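Local coordinates for protein acidocalcisomal pyrophosphatase (Trypanosoma brucei brucei, PDB 5C5V) that probably hydrolyses inorganic diphosphate to phosphate in a magnesium-dependent active site, and probably also binds calcium through an EF-hand region, at residues V98-E103 and P107-L112. Residues are numbered along the deposited sequence; the frame is centred on the assembly and turned at random.
Sequences VHEKGE and PSYRVL
The loop end of a surface beta hairpin is held here: His99, Glu100 and Lys101 on strand 94-101 pair antiparallel with Leu112, Val111 and Arg110 on strand 110-117. Two hydrogen-bonded pairs hold the backbones. His99 and Leu112 exchange bonds, Leu112 N to His99 O being the shorter at 2.7 Å and nearly straight (169°); Lys101 and Arg110 exchange theirs two residues nearer the loop, and Glu100 and Val111 form the non-hydrogen-bonded pair between them. On the face with Glu100, Tyr109 OH gives a very short bond of 2.5 Å to Glu100 OE2, which lies at the ring edge in its plane, while the carboxylate plane is turned 78° from the ring plane. Tyr109 CG lies anti to the backbone N (chi1 -175°), which lays the ring alongside residues 100-103, with Gly102 CA at its edge and CD1 3.7 Å from Lys101 O. The other face carries Lys101 and Leu112, crossing at about a right angle, with Lys101 CG 3.9 Å from Leu112 CD1; the lysine chain bends at chi2 and leads its amine away from the partner strand. Toward the loop, where a cis peptide precedes Glu103, Glu103 N reaches Ser108 OG at 3.2 Å, and that hydroxyl also bonds Thr106 within the turn. Arg110 folds back on its own segment: NH1 grips Tyr109 O at 2.8 Å and Pro107 O at 3.0 Å, both near the guanidinium plane, which fixes the rotation of the group, while NH2 makes a salt bridge to Glu172. In the three-stranded sheet, 110-117 is the central strand, with 94-101 on one flank and 123-126 on the other; Val111 also bonds through its backbone to Ile177, and its side chain and that of Arg110 touch strand 177-182.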
loop_
_atom_site.group_PDB
_atom_site.type_symbol
_atom_site.label_atom_id
_atom_site.label_comp_id
_atom_site.label_asym_id
_atom_site.label_seq_id
_atom_site.Cartn_x
_atom_site.Cartn_y
_atom_site.Cartn_z
ATOM N N VAL A 98 4.033 -3.350 -29.940
ATOM C CA VAL A 98 2.777 -4.020 -30.244
ATOM C C VAL A 98 1.998 -3.254 -31.312
ATOM O O VAL A 98 1.847 -2.035 -31.233
ATOM C CB VAL A 98 1.908 -4.179 -28.988
ATOM C CG1 VAL A 98 0.646 -4.906 -29.329
ATOM C CG2 VAL A 98 2.652 -4.962 -27.926
ATOM N N HIS A 99 1.560 -3.953 -32.350
ATOM C CA HIS A 99 0.717 -3.324 -33.358
ATOM C C HIS A 99 -0.586 -4.089 -33.546
ATOM O O HIS A 99 -0.585 -5.317 -33.601
ATOM C CB HIS A 99 1.464 -3.213 -34.681
ATOM C CG HIS A 99 2.382 -2.035 -34.746
ATOM N ND1 HIS A 99 3.579 -2.058 -35.427
ATOM C CD2 HIS A 99 2.263 -0.785 -34.233
ATOM C CE1 HIS A 99 4.172 -0.884 -35.308
ATOM N NE2 HIS A 99 3.394 -0.093 -34.590
ATOM N N GLU A 100 -1.686 -3.353 -33.676
ATOM C CA GLU A 100 -2.973 -3.952 -33.968
ATOM C C GLU A 100 -3.250 -3.929 -35.465
ATOM O O GLU A 100 -2.878 -2.995 -36.164
ATOM C CB GLU A 100 -4.083 -3.217 -33.216
ATOM C CG GLU A 100 -3.864 -3.147 -31.717
ATOM C CD GLU A 100 -4.877 -2.265 -31.019
ATOM O OE1 GLU A 100 -4.771 -1.020 -31.159
ATOM O OE2 GLU A 100 -5.786 -2.802 -30.349
ATOM N N LYS A 101 -3.894 -4.983 -35.945
ATOM C CA LYS A 101 -4.512 -5.008 -37.260
ATOM C C LYS A 101 -6.012 -5.177 -37.034
ATOM O O LYS A 101 -6.454 -6.267 -36.659
ATOM C CB LYS A 101 -3.951 -6.141 -38.108
ATOM C CG LYS A 101 -2.451 -6.080 -38.325
ATOM C CD LYS A 101 -2.059 -4.886 -39.184
ATOM C CE LYS A 101 -0.553 -4.844 -39.397
ATOM N NZ LYS A 101 -0.110 -3.804 -40.385
ATOM N N GLY A 102 -6.775 -4.092 -37.204
ATOM C CA GLY A 102 -8.211 -4.067 -36.895
ATOM C C GLY A 102 -8.926 -5.123 -37.703
ATOM O O GLY A 102 -8.295 -5.739 -38.575
ATOM N N GLU A 103 -10.220 -5.339 -37.451
ATOM C CA GLU A 103 -11.021 -4.518 -36.540
ATOM C C GLU A 103 -11.425 -5.305 -35.288
ATOM O O GLU A 103 -11.875 -6.449 -35.381
ATOM C CB GLU A 103 -12.268 -3.996 -37.258
ATOM C CG GLU A 103 -13.377 -3.548 -36.331
ATOM C CD GLU A 103 -14.686 -3.258 -37.062
ATOM O OE1 GLU A 103 -14.710 -3.354 -38.315
ATOM O OE2 GLU A 103 -15.691 -2.911 -36.384
ATOM N N PRO A 107 -13.272 -11.268 -36.654
ATOM C CA PRO A 107 -12.289 -12.345 -36.817
ATOM C C PRO A 107 -10.953 -11.890 -37.391
ATOM O O PRO A 107 -9.986 -12.659 -37.346
ATOM C CB PRO A 107 -12.983 -13.304 -37.791
ATOM C CG PRO A 107 -14.442 -12.977 -37.690
ATOM C CD PRO A 107 -14.492 -11.502 -37.444
ATOM N N SER A 108 -10.891 -10.675 -37.927
ATOM C CA SER A 108 -9.679 -10.218 -38.602
ATOM C C SER A 108 -8.681 -9.610 -37.624
ATOM O O SER A 108 -7.496 -9.476 -37.928
ATOM C CB SER A 108 -10.017 -9.205 -39.698
ATOM O OG SER A 108 -10.555 -8.017 -39.141
ATOM N N TYR A 109 -9.167 -9.245 -36.446
ATOM C CA TYR A 109 -8.341 -8.574 -35.458
ATOM C C TYR A 109 -7.135 -9.404 -35.022
ATOM O O TYR A 109 -7.263 -10.584 -34.706
ATOM C CB TYR A 109 -9.192 -8.218 -34.250
ATOM C CG TYR A 109 -8.478 -7.405 -33.202
ATOM C CD1 TYR A 109 -8.154 -6.074 -33.428
ATOM C CD2 TYR A 109 -8.150 -7.964 -31.975
ATOM C CE1 TYR A 109 -7.512 -5.319 -32.461
ATOM C CE2 TYR A 109 -7.511 -7.217 -30.990
ATOM C CZ TYR A 109 -7.191 -5.899 -31.241
ATOM O OH TYR A 109 -6.549 -5.162 -30.268
ATOM N N ARG A 110 -5.965 -8.774 -35.012
ATOM C CA ARG A 110 -4.729 -9.407 -34.563
ATOM C C ARG A 110 -3.904 -8.424 -33.742
ATOM O O ARG A 110 -3.914 -7.215 -33.996
ATOM C CB ARG A 110 -3.895 -9.915 -35.755
ATOM C CG ARG A 110 -4.483 -11.106 -36.506
ATOM C CD ARG A 110 -4.500 -12.354 -35.646
ATOM N NE ARG A 110 -4.986 -13.523 -36.379
ATOM C CZ ARG A 110 -6.258 -13.718 -36.713
ATOM N NH1 ARG A 110 -7.179 -12.823 -36.374
ATOM N NH2 ARG A 110 -6.607 -14.805 -37.381
ATOM N N VAL A 111 -3.214 -8.941 -32.732
ATOM C CA VAL A 111 -2.215 -8.156 -32.026
ATOM C C VAL A 111 -0.836 -8.725 -32.328
ATOM O O VAL A 111 -0.517 -9.844 -31.933
ATOM C CB VAL A 111 -2.439 -8.143 -30.510
ATOM C CG1 VAL A 111 -1.410 -7.242 -29.862
ATOM C CG2 VAL A 111 -3.864 -7.681 -30.176
ATOM N N LEU A 112 -0.030 -7.943 -33.038
ATOM C CA LEU A 112 1.285 -8.379 -33.480
ATOM C C LEU A 112 2.381 -7.818 -32.593
ATOM O O LEU A 112 2.250 -6.712 -32.068
ATOM C CB LEU A 112 1.537 -7.960 -34.936
ATOM C CG LEU A 112 0.759 -8.715 -36.013
ATOM C CD1 LEU A 112 -0.727 -8.504 -35.816
ATOM C CD2 LEU A 112 1.199 -8.300 -37.428
#